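Local coordinates for botulinum neurotoxin type C1 (Clostridium botulinum, PDB 3R4S), which enters nerve cells in a manner dependent on two ganglioside molecules and, in the whole toxin, probably delivers a light chain that acts as a metalloprotease, at residues N115-T120 / M160-N165; D212-A217 / N230-T235; N267-V272 / N315-N320. One frame throughout, in Å; residues are numbered along the deposited sequence.

Contact 1 of 3, residues N115-T120 / M160-N165; sequences NFLVFT and MKIYIN
Leu117 and Phe119 meet Ile162 and Met160 across the interior of the lectin-like beta-sandwich that forms the N-terminal half of the receptor-binding region. The contact illustrates how a sandwich closes: strand 116-124 belongs to one antiparallel sheet and strand 159-164 to the other, so the two join through side chains, while backbone bonding stays within each sheet. Leu117 and Phe119, for instance, pair with Phe133 and Ile131 of the neighbouring strand 127-134. Where the facing backbones come nearest, Phe119 CA and Ile162 CA are 7.9 Å apart.

Aliphatic packing accounts for one half of the contact. Leu117 holds CG anti to its backbone nitrogen (chi1 177°) and sends CD2 across to Ile162 CD1, 3.9 Å away, the two branches meeting at a slant, methyl to methyl. Trp89 lies against Leu117 from a loop, and Asp170 of strand 167-173 touches Ile162.

The other half joins a thioether to an aromatic ring. Met160 places CG between its backbone nitrogen and carbonyl carbon (chi1 65°), and the chain then bends at its last torsion (chi3 -48°), which swings the methyl, rather than the sulfur, against Phe119. Val152 from the Met160 sheet also packs on that ring, while Ile131 from the Phe119 sheet touches Met160, so the two layers interlock. The four residues are buried, and the meeting is tight: Met160 CE lies in the plane of the ring, at its edge, 3.4 Å from Phe119 CD2 and 3.5 Å from Phe119 CE2.

Contact 2 of 3, residues D212-A217 / N230-T235; sequences DFYIFA and NSLQYT
Leu232 lays one methyl beside Tyr214 and Asp212, joining the loop that follows helix 222-231 to strand 207-216 of the N-terminal beta-sandwich. It is an example of a chain leaving a sandwich and packing back on its outgoing strand; the loop then leads on toward the C-terminal receptor-binding domain.

Two torsions bring the leucine methyl to the strand. In Leu232, chi1 (-67°) sets CG anti to the carbonyl carbon, and chi2 (164°) then turns CD2 toward Tyr214 and Asp212. Trp83 of strand 77-87 gives the same leucine further cover, and Arg211 bonds to its carbonyl oxygen.

Tyr214 runs alongside Leu232 in the reverse sense, so its far end comes level with the methyl: Tyr214 OH is 3.6 Å from Leu232 CD2, and Tyr214 CE2 is 4.2 Å from it. The ring is twisted so that CA lies almost in its plane (chi2 -16°). Its own strand covers part of one face, where Asp212 O stands 3.8 Å above the Tyr214 ring plane toward the rim, and Lys12 makes a cation-pi contact with the ring.

Both carboxylate oxygens of Asp212 are hydrogen-bonded, OD1 by Gln17 and OD2 by a residue flanking the segments. The leucine methyl packs beside the second of them, with Asp212 OD2 3.7 Å from Leu232 CD2.

Contact 3 of 3, residues N267-V272 / N315-N320; sequences NSRQIV and NNKAYN. With SLB (N-acetyl-beta-neuraminic acid), chain C; SIA (N-acetyl-alpha-neuraminic acid), chain D.
Lys317 opens the second segment's side of the contact by bringing its ammonium to within 4.3 Å of a guanidinium, NZ to Arg269 NH2. Both cations gather round Glu345 on strand 338-345: Arg269 makes a salt bridge to it through NH2, and Lys317 a long, weak ion pair. A shared carboxylate probably offsets much of the cost of holding the two positive groups together.

Tyr319 comes next on the same side of the strand and carries most of this segment's share of the contact. Its CE1 is 3.9 Å from Arg269 NE, reached because the arginine runs extended from CG to NE (chi3 177°). The two side chains cross at nearly a right angle, their flat groups inclined by 75°, so this is no flat stack. The phenol also touches sugar: Tyr319 OH lies 3.5 Å from C11, the acetamido methyl of the bound N-acetyl-beta-neuraminic acid. In the first segment a type I' turn from Asn267 to Gln270 offers successive amides to two parts of this sugar. Arg269 N gives a nearly straight bond of 2.9 Å to the acetamido carbonyl O10, and Ser268 N binds the glycerol-chain hydroxyl O7 at 3.0 Å. Tyr286 and Ala266 add further hydrogen bonds.

Asn320 serves the other site. Its ND2 donates to O8 of N-acetyl-alpha-neuraminic acid at 3.0 Å, almost linearly (169°); the modelled distance from OD1 to the same sugar's O9 is too short to be taken literally. Tyr309, Gln346 and Thr347 also bond to this sialic acid. One strand, 317-323, thus contributes consecutive residues to two sialic acid pockets, consistent with a dual ganglioside-binding surface on the C-terminal beta-trefoil domain.

In the fold
Along the chain the three contacts follow one another without overlap. Contacts 1 and 2 lie near each other without touching, their centres 16 Å apart, and share the antiparallel sheet that contains strands 159-164 and 207-216: contact 1 joins this sheet to its partner across the sandwich, and contact 2 packs the chain leaving helix 222-231 onto it. Contact 3 lies on the opposite side of the chain's centre, about 44 Å from contact 1 and 43 Å from contact 2, centre to centre, in the trefoil half. Sialic acid recognition is therefore remote from the sandwich interior, a division consistent with two domains in series, with ganglioside binding placed in the second.

Contact 1 of 3, residues N115-T120 / M160-N165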
loop_
_atom_site.group_PDB
_atom_site.type_symbol
_atom_site.label_atom_id
_atom_site.label_comp_id
_atom_site.label_asym_id
_atom_site.label_seq_id
_atom_site.Cartn_x
_atom_site.Cartn_y
_atom_site.Cartn_z
ATOM N N ASN A 115 12.767 5.819 -9.148
ATOM C CA ASN A 115 12.123 5.347 -7.925
ATOM C C ASN A 115 11.960 6.448 -6.875
ATOM O O ASN A 115 11.815 6.156 -5.682
ATOM C CB ASN A 115 12.886 4.144 -7.341
ATOM C CG ASN A 115 14.322 4.480 -6.989
ATOM O OD1 ASN A 115 15.053 5.039 -7.804
ATOM N ND2 ASN A 115 14.728 4.161 -5.762
ATOM N N PHE A 116 11.967 7.707 -7.328
ATOM C CA PHE A 116 11.919 8.873 -6.439
ATOM C C PHE A 116 10.612 9.652 -6.570
ATOM O O PHE A 116 10.101 9.838 -7.671
ATOM C CB PHE A 116 13.049 9.872 -6.753
ATOM C CG PHE A 116 14.433 9.341 -6.520
ATOM C CD1 PHE A 116 15.068 9.535 -5.308
ATOM C CD2 PHE A 116 15.109 8.674 -7.527
ATOM C CE1 PHE A 116 16.354 9.059 -5.092
ATOM C CE2 PHE A 116 16.398 8.187 -7.316
ATOM C CZ PHE A 116 17.018 8.379 -6.097
ATOM N N LEU A 117 10.083 10.112 -5.439
ATOM C CA LEU A 117 9.075 11.163 -5.446
ATOM C C LEU A 117 9.743 12.399 -4.858
ATOM O O LEU A 117 10.326 12.341 -3.772
ATOM C CB LEU A 117 7.812 10.776 -4.669
ATOM C CG LEU A 117 6.749 11.894 -4.593
ATOM C CD1 LEU A 117 5.345 11.351 -4.702
ATOM C CD2 LEU A 117 6.885 12.690 -3.305
ATOM N N VAL A 118 9.679 13.507 -5.593
ATOM C CA VAL A 118 10.458 14.690 -5.253
ATOM C C VAL A 118 9.575 15.896 -4.925
ATOM O O VAL A 118 8.674 16.235 -5.692
ATOM C CB VAL A 118 11.383 15.068 -6.421
ATOM C CG1 VAL A 118 12.290 16.213 -6.035
ATOM C CG2 VAL A 118 12.222 13.852 -6.854
ATOM N N PHE A 119 9.829 16.533 -3.787
ATOM C CA PHE A 119 9.209 17.818 -3.471
ATOM C C PHE A 119 10.217 18.921 -3.698
ATOM O O PHE A 119 11.357 18.819 -3.256
ATOM C CB PHE A 119 8.718 17.876 -2.021
ATOM C CG PHE A 119 8.185 19.228 -1.631
ATOM C CD1 PHE A 119 6.895 19.611 -1.991
ATOM C CD2 PHE A 119 8.976 20.119 -0.920
ATOM C CE1 PHE A 119 6.392 20.873 -1.644
ATOM C CE2 PHE A 119 8.492 21.378 -0.570
ATOM C CZ PHE A 119 7.196 21.758 -0.942
ATOM N N THR A 120 9.799 19.977 -4.383
ATOM C CA THR A 120 10.708 21.062 -4.729
ATOM C C THR A 120 10.156 22.438 -4.374
ATOM O O THR A 120 9.007 22.765 -4.708
ATOM C CB THR A 120 11.002 21.067 -6.229
ATOM O OG1 THR A 120 11.473 19.774 -6.625
ATOM C CG2 THR A 120 12.052 22.116 -6.559
ATOM N N MET A 160 13.050 21.625 5.710
ATOM C CA MET A 160 11.989 21.074 4.881
ATOM C C MET A 160 12.097 19.564 5.025
ATOM O O MET A 160 13.207 18.997 5.023
ATOM C CB MET A 160 12.103 21.525 3.417
ATOM C CG MET A 160 13.349 21.036 2.685
ATOM S SD MET A 160 13.445 21.702 0.998
ATOM C CE MET A 160 11.799 21.358 0.441
ATOM N N LYS A 161 10.953 18.921 5.215
ATOM C CA LYS A 161 10.936 17.506 5.554
ATOM C C LYS A 161 9.901 16.781 4.714
ATOM O O LYS A 161 8.878 17.354 4.324
ATOM C CB LYS A 161 10.605 17.316 7.037
ATOM C CG LYS A 161 11.580 17.996 7.992
ATOM C CD LYS A 161 11.153 17.797 9.439
ATOM C CE LYS A 161 11.615 18.965 10.288
ATOM N NZ LYS A 161 10.981 18.978 11.642
ATOM N N ILE A 162 10.160 15.514 4.434
ATOM C CA ILE A 162 9.140 14.691 3.829
ATOM C C ILE A 162 9.002 13.413 4.642
ATOM O O ILE A 162 10.000 12.808 5.040
ATOM C CB ILE A 162 9.392 14.425 2.324
ATOM C CG1 ILE A 162 8.279 13.534 1.761
ATOM C CG2 ILE A 162 10.757 13.758 2.102
ATOM C CD1 ILE A 162 8.230 13.544 0.240
ATOM N N TYR A 163 7.754 13.055 4.931
ATOM C CA TYR A 163 7.419 11.825 5.624
ATOM C C TYR A 163 6.634 10.893 4.707
ATOM O O TYR A 163 5.895 11.338 3.831
ATOM C CB TYR A 163 6.533 12.117 6.833
ATOM C CG TYR A 163 7.066 13.082 7.874
ATOM C CD1 TYR A 163 7.323 12.652 9.176
ATOM C CD2 TYR A 163 7.259 14.422 7.581
ATOM C CE1 TYR A 163 7.784 13.534 10.158
ATOM C CE2 TYR A 163 7.728 15.315 8.557
ATOM C CZ TYR A 163 7.981 14.862 9.838
ATOM O OH TYR A 163 8.434 15.737 10.805
ATOM N N ILE A 164 6.771 9.595 4.942
ATOM C CA ILE A 164 6.027 8.598 4.196
ATOM C C ILE A 164 5.387 7.689 5.239
ATOM O O ILE A 164 6.067 7.186 6.133
ATOM C CB ILE A 164 6.951 7.808 3.244
ATOM C CG1 ILE A 164 7.627 8.763 2.260
ATOM C CG2 ILE A 164 6.182 6.712 2.489
ATOM C CD1 ILE A 164 6.653 9.455 1.303
ATOM N N ASN A 165 4.069 7.543 5.158
ATOM C CA ASN A 165 3.319 6.768 6.131
ATOM C C ASN A 165 3.688 7.132 7.564
ATOM O O ASN A 165 3.862 6.264 8.419
ATOM C CB ASN A 165 3.492 5.272 5.853
ATOM C CG ASN A 165 3.031 4.893 4.453
ATOM O OD1 ASN A 165 2.026 5.424 3.958
ATOM N ND2 ASN A 165 3.754 3.967 3.808
#

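Contact 2 of 3, residues D212-A217 / N230-T235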
loop_
_atom_site.group_PDB
_atom_site.type_symbol
_atom_site.label_atom_id
_atom_site.label_comp_id
_atom_site.label_asym_id
_atom_site.label_seq_id
_atom_site.Cartn_x
_atom_site.Cartn_y
_atom_site.Cartn_z
ATOM N N ASP A 212 -7.722 13.005 -0.294
ATOM C CA ASP A 212 -7.468 13.817 0.891
ATOM C C ASP A 212 -6.171 14.629 0.823
ATOM O O ASP A 212 -5.244 14.420 1.611
ATOM C CB ASP A 212 -7.550 12.963 2.156
ATOM C CG ASP A 212 -8.954 12.388 2.371
ATOM O OD1 ASP A 212 -9.942 13.134 2.168
ATOM O OD2 ASP A 212 -9.071 11.196 2.727
ATOM N N PHE A 213 -6.135 15.558 -0.129
ATOM C CA PHE A 213 -5.003 16.464 -0.301
ATOM C C PHE A 213 -5.269 17.701 0.554
ATOM O O PHE A 213 -6.164 18.501 0.253
ATOM C CB PHE A 213 -4.809 16.831 -1.788
ATOM C CG PHE A 213 -3.678 17.787 -2.032
ATOM C CD1 PHE A 213 -2.423 17.321 -2.416
ATOM C CD2 PHE A 213 -3.862 19.155 -1.862
ATOM C CE1 PHE A 213 -1.374 18.211 -2.633
ATOM C CE2 PHE A 213 -2.822 20.050 -2.073
ATOM C CZ PHE A 213 -1.578 19.578 -2.451
ATOM N N TYR A 214 -4.510 17.831 1.640
ATOM C CA TYR A 214 -4.682 18.919 2.583
ATOM C C TYR A 214 -3.455 19.818 2.576
ATOM O O TYR A 214 -2.345 19.357 2.312
ATOM C CB TYR A 214 -4.839 18.357 4.002
ATOM C CG TYR A 214 -6.006 17.415 4.204
ATOM C CD1 TYR A 214 -7.045 17.335 3.279
ATOM C CD2 TYR A 214 -6.080 16.631 5.353
ATOM C CE1 TYR A 214 -8.129 16.461 3.489
ATOM C CE2 TYR A 214 -7.152 15.759 5.575
ATOM C CZ TYR A 214 -8.169 15.684 4.650
ATOM O OH TYR A 214 -9.213 14.819 4.896
ATOM N N ILE A 215 -3.655 21.090 2.899
ATOM C CA ILE A 215 -2.547 21.997 3.208
ATOM C C ILE A 215 -2.829 22.678 4.546
ATOM O O ILE A 215 -3.969 23.077 4.807
ATOM C CB ILE A 215 -2.345 23.055 2.108
ATOM C CG1 ILE A 215 -1.908 22.374 0.808
ATOM C CG2 ILE A 215 -1.328 24.119 2.544
ATOM C CD1 ILE A 215 -1.638 23.344 -0.312
ATOM N N PHE A 216 -1.805 22.768 5.396
ATOM C CA PHE A 216 -1.927 23.375 6.719
ATOM C C PHE A 216 -0.977 24.553 6.792
ATOM O O PHE A 216 0.124 24.485 6.245
ATOM C CB PHE A 216 -1.531 22.391 7.831
ATOM C CG PHE A 216 -2.368 21.150 7.877
ATOM C CD1 PHE A 216 -3.413 21.042 8.789
ATOM C CD2 PHE A 216 -2.107 20.081 7.013
ATOM C CE1 PHE A 216 -4.194 19.891 8.842
ATOM C CE2 PHE A 216 -2.876 18.925 7.058
ATOM C CZ PHE A 216 -3.933 18.829 7.980
ATOM N N ALA A 217 -1.385 25.612 7.494
ATOM C CA ALA A 217 -0.560 26.814 7.621
ATOM C C ALA A 217 0.393 26.737 8.808
ATOM O O ALA A 217 0.871 27.761 9.287
ATOM C CB ALA A 217 -1.434 28.076 7.716
ATOM N N ASN A 230 -3.230 8.158 10.822
ATOM C CA ASN A 230 -4.168 7.160 11.322
ATOM C C ASN A 230 -5.630 7.582 11.240
ATOM O O ASN A 230 -6.505 6.749 11.064
ATOM C CB ASN A 230 -3.778 6.733 12.737
ATOM C CG ASN A 230 -2.497 5.933 12.746
ATOM O OD1 ASN A 230 -1.547 6.243 13.468
ATOM N ND2 ASN A 230 -2.452 4.909 11.907
ATOM N N SER A 231 -5.896 8.878 11.335
ATOM C CA SER A 231 -7.266 9.366 11.228
ATOM C C SER A 231 -7.839 9.213 9.815
ATOM O O SER A 231 -9.037 9.383 9.603
ATOM C CB SER A 231 -7.344 10.836 11.657
ATOM O OG SER A 231 -7.001 11.694 10.583
ATOM N N LEU A 232 -6.991 8.899 8.845
ATOM C CA LEU A 232 -7.460 8.798 7.467
ATOM C C LEU A 232 -7.553 7.350 6.979
ATOM O O LEU A 232 -7.716 7.099 5.784
ATOM C CB LEU A 232 -6.572 9.635 6.534
ATOM C CG LEU A 232 -6.666 11.146 6.765
ATOM C CD1 LEU A 232 -5.504 11.881 6.119
ATOM C CD2 LEU A 232 -8.020 11.711 6.284
ATOM N N GLN A 233 -7.455 6.398 7.903
ATOM C CA GLN A 233 -7.573 4.986 7.544
ATOM C C GLN A 233 -8.479 4.242 8.500
ATOM O O GLN A 233 -8.613 4.625 9.662
ATOM C CB GLN A 233 -6.226 4.271 7.625
ATOM C CG GLN A 233 -5.021 5.072 7.239
ATOM C CD GLN A 233 -3.739 4.345 7.605
ATOM O OE1 GLN A 233 -3.034 4.729 8.545
ATOM N NE2 GLN A 233 -3.446 3.277 6.885
ATOM N N TYR A 234 -9.061 3.154 8.000
ATOM C CA TYR A 234 -9.666 2.133 8.838
ATOM C C TYR A 234 -8.628 1.046 9.100
ATOM O O TYR A 234 -8.479 0.111 8.308
ATOM C CB TYR A 234 -10.882 1.544 8.135
ATOM C CG TYR A 234 -12.002 2.544 7.948
ATOM C CD1 TYR A 234 -12.914 2.788 8.969
ATOM C CD2 TYR A 234 -12.150 3.245 6.755
ATOM C CE1 TYR A 234 -13.953 3.700 8.809
ATOM C CE2 TYR A 234 -13.185 4.160 6.584
ATOM C CZ TYR A 234 -14.084 4.378 7.619
ATOM O OH TYR A 234 -15.115 5.276 7.475
ATOM N N THR A 235 -7.902 1.173 10.205
ATOM C CA THR A 235 -6.769 0.297 10.458
ATOM C C THR A 235 -7.144 -1.157 10.719
ATOM O O THR A 235 -6.277 -2.023 10.712
ATOM C CB THR A 235 -5.902 0.806 11.625
ATOM O OG1 THR A 235 -6.702 0.897 12.808
ATOM C CG2 THR A 235 -5.300 2.184 11.294
#

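Contact 3 of 3, residues N267-V272 / N315-N320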
loop_
_atom_site.group_PDB
_atom_site.type_symbol
_atom_site.label_atom_id
_atom_site.label_comp_id
_atom_site.label_asym_id
_atom_site.label_seq_id
_atom_site.Cartn_x
_atom_site.Cartn_y
_atom_site.Cartn_z
ATOM N N ASN A 267 1.861 -29.865 -5.007
ATOM C CA ASN A 267 2.459 -31.127 -5.358
ATOM C C ASN A 267 1.985 -32.206 -4.399
ATOM O O ASN A 267 2.362 -32.215 -3.231
ATOM C CB ASN A 267 3.967 -30.985 -5.275
ATOM C CG ASN A 267 4.674 -31.856 -6.253
ATOM O OD1 ASN A 267 4.590 -33.085 -6.180
ATOM N ND2 ASN A 267 5.377 -31.230 -7.195
ATOM N N SER A 268 1.148 -33.107 -4.899
ATOM C CA SER A 268 0.574 -34.155 -4.077
ATOM C C SER A 268 -0.182 -33.534 -2.933
ATOM O O SER A 268 -0.118 -34.021 -1.814
ATOM C CB SER A 268 1.648 -35.097 -3.529
ATOM O OG SER A 268 2.316 -35.771 -4.578
ATOM N N ARG A 269 -0.893 -32.450 -3.229
ATOM C CA ARG A 269 -1.736 -31.777 -2.252
ATOM C C ARG A 269 -0.956 -31.072 -1.144
ATOM O O ARG A 269 -1.546 -30.597 -0.167
ATOM C CB ARG A 269 -2.754 -32.738 -1.654
ATOM C CG ARG A 269 -3.827 -33.161 -2.635
ATOM C CD ARG A 269 -4.785 -34.122 -1.971
ATOM N NE ARG A 269 -5.866 -34.499 -2.870
ATOM C CZ ARG A 269 -6.996 -35.065 -2.462
ATOM N NH1 ARG A 269 -7.186 -35.308 -1.169
ATOM N NH2 ARG A 269 -7.937 -35.376 -3.344
ATOM N N GLN A 270 0.364 -31.015 -1.295
ATOM C CA GLN A 270 1.190 -30.189 -0.430
ATOM C C GLN A 270 1.516 -28.895 -1.168
ATOM O O GLN A 270 2.081 -28.923 -2.263
ATOM C CB GLN A 270 2.485 -30.900 -0.051
ATOM C CG GLN A 270 3.433 -30.035 0.787
ATOM C CD GLN A 270 2.726 -29.401 1.982
ATOM O OE1 GLN A 270 2.722 -28.176 2.148
ATOM N NE2 GLN A 270 2.103 -30.232 2.801
ATOM N N ILE A 271 1.151 -27.757 -0.582
ATOM C CA ILE A 271 1.538 -26.469 -1.162
ATOM C C ILE A 271 3.035 -26.284 -1.041
ATOM O O ILE A 271 3.630 -26.605 -0.006
ATOM C CB ILE A 271 0.828 -25.296 -0.483
ATOM C CG1 ILE A 271 -0.680 -25.422 -0.688
ATOM C CG2 ILE A 271 1.343 -23.974 -1.046
ATOM C CD1 ILE A 271 -1.484 -24.389 0.067
ATOM N N VAL A 272 3.643 -25.793 -2.113
ATOM C CA VAL A 272 5.076 -25.527 -2.127
ATOM C C VAL A 272 5.330 -24.185 -2.794
ATOM O O VAL A 272 4.512 -23.712 -3.580
ATOM C CB VAL A 272 5.855 -26.626 -2.895
ATOM C CG1 VAL A 272 5.572 -27.991 -2.289
ATOM C CG2 VAL A 272 5.483 -26.614 -4.379
ATOM N N ASN A 315 -6.742 -27.462 -11.613
ATOM C CA ASN A 315 -7.318 -28.351 -12.622
ATOM C C ASN A 315 -8.818 -28.532 -12.419
ATOM O O ASN A 315 -9.331 -29.654 -12.446
ATOM C CB ASN A 315 -6.602 -29.708 -12.624
ATOM C CG ASN A 315 -5.130 -29.589 -13.002
ATOM O OD1 ASN A 315 -4.286 -30.350 -12.519
ATOM N ND2 ASN A 315 -4.813 -28.623 -13.864
ATOM N N ASN A 316 -9.504 -27.416 -12.195
ATOM C CA ASN A 316 -10.958 -27.395 -12.015
ATOM C C ASN A 316 -11.517 -28.140 -10.805
ATOM O O ASN A 316 -12.724 -28.346 -10.698
ATOM C CB ASN A 316 -11.664 -27.835 -13.295
ATOM C CG ASN A 316 -11.527 -26.813 -14.403
ATOM O OD1 ASN A 316 -10.920 -27.082 -15.440
ATOM N ND2 ASN A 316 -12.076 -25.622 -14.179
ATOM N N LYS A 317 -10.642 -28.529 -9.888
ATOM C CA LYS A 317 -11.084 -29.077 -8.612
ATOM C C LYS A 317 -10.807 -28.040 -7.524
ATOM O O LYS A 317 -9.722 -27.451 -7.490
ATOM C CB LYS A 317 -10.338 -30.368 -8.304
ATOM C CG LYS A 317 -10.676 -30.965 -6.945
ATOM C CD LYS A 317 -11.708 -32.082 -7.065
ATOM C CE LYS A 317 -11.105 -33.316 -7.713
ATOM N NZ LYS A 317 -10.101 -33.962 -6.817
ATOM N N ALA A 318 -11.776 -27.814 -6.642
ATOM C CA ALA A 318 -11.635 -26.803 -5.592
ATOM C C ALA A 318 -11.256 -27.431 -4.251
ATOM O O ALA A 318 -11.936 -28.335 -3.763
ATOM C CB ALA A 318 -12.917 -25.980 -5.461
ATOM N N TYR A 319 -10.164 -26.943 -3.668
ATOM C CA TYR A 319 -9.686 -27.423 -2.375
ATOM C C TYR A 319 -9.806 -26.365 -1.270
ATOM O O TYR A 319 -10.066 -25.197 -1.539
ATOM C CB TYR A 319 -8.214 -27.802 -2.484
ATOM C CG TYR A 319 -7.884 -28.845 -3.530
ATOM C CD1 TYR A 319 -7.786 -30.191 -3.192
ATOM C CD2 TYR A 319 -7.638 -28.479 -4.846
ATOM C CE1 TYR A 319 -7.467 -31.148 -4.145
ATOM C CE2 TYR A 319 -7.318 -29.424 -5.804
ATOM C CZ TYR A 319 -7.234 -30.758 -5.448
ATOM O OH TYR A 319 -6.916 -31.699 -6.398
ATOM N N ASN A 320 -9.605 -26.795 -0.027
ATOM C CA ASN A 320 -9.380 -25.895 1.096
ATOM C C ASN A 320 -7.926 -26.037 1.507
ATOM O O ASN A 320 -7.383 -27.143 1.508
ATOM C CB ASN A 320 -10.223 -26.297 2.311
ATOM C CG ASN A 320 -11.715 -26.212 2.058
ATOM O OD1 ASN A 320 -12.462 -27.126 2.407
ATOM N ND2 ASN A 320 -12.160 -25.107 1.470
HETATM C C1 SLB C . 1.962 -31.621 -11.942
HETATM C C2 SLB C . 0.674 -31.453 -11.181
HETATM C C3 SLB C . 0.722 -30.135 -10.400
HETATM C C4 SLB C . -0.506 -29.981 -9.508
HETATM C C5 SLB C . -0.577 -31.160 -8.565
HETATM C C6 SLB C . -0.617 -32.463 -9.370
HETATM C C7 SLB C . -0.539 -33.629 -8.397
HETATM C C8 SLB C . -0.834 -34.960 -9.108
HETATM C C9 SLB C . -0.813 -36.134 -8.134
HETATM C C10 SLB C . -2.059 -31.131 -6.608
HETATM C C11 SLB C . -3.486 -31.025 -6.164
HETATM N N5 SLB C . -1.885 -31.070 -7.929
HETATM O O1A SLB C . 3.004 -31.968 -11.337
HETATM O O1B SLB C . 1.939 -31.378 -13.169
HETATM O O2 SLB C . -0.383 -31.396 -12.144
HETATM O O4 SLB C . -0.421 -28.778 -8.737
HETATM O O6 SLB C . 0.465 -32.581 -10.316
HETATM O O7 SLB C . 0.793 -33.616 -7.848
HETATM O O8 SLB C . -2.111 -34.908 -9.761
HETATM O O9 SLB C . 0.548 -36.549 -7.961
HETATM O O10 SLB C . -1.133 -31.259 -5.814
HETATM C C1 SIA D . -16.840 -22.503 -1.027
HETATM C C2 SIA D . -18.190 -22.881 -0.458
HETATM C C3 SIA D . -19.153 -23.345 -1.553
HETATM C C4 SIA D . -18.889 -24.758 -2.042
HETATM C C5 SIA D . -18.714 -25.701 -0.867
HETATM C C6 SIA D . -17.613 -25.161 0.038
HETATM C C7 SIA D . -17.302 -26.067 1.226
HETATM C C8 SIA D . -16.211 -25.442 2.094
HETATM C C9 SIA D . -15.694 -26.443 3.122
HETATM C C10 SIA D . -18.833 -28.083 -1.274
HETATM C C11 SIA D . -18.204 -29.293 -1.915
HETATM N N5 SIA D . -18.191 -26.925 -1.449
HETATM O O1A SIA D . -15.849 -22.519 -0.250
HETATM O O1B SIA D . -16.751 -22.177 -2.236
HETATM O O2 SIA D . -18.727 -21.717 0.181
HETATM O O4 SIA D . -19.993 -25.204 -2.834
HETATM O O6 SIA D . -17.998 -23.881 0.544
HETATM O O7 SIA D . -18.484 -26.230 2.021
HETATM O O8 SIA D . -15.125 -24.975 1.270
HETATM O O9 SIA D . -14.886 -27.397 2.426
HETATM O O10 SIA D . -19.868 -28.153 -0.627
#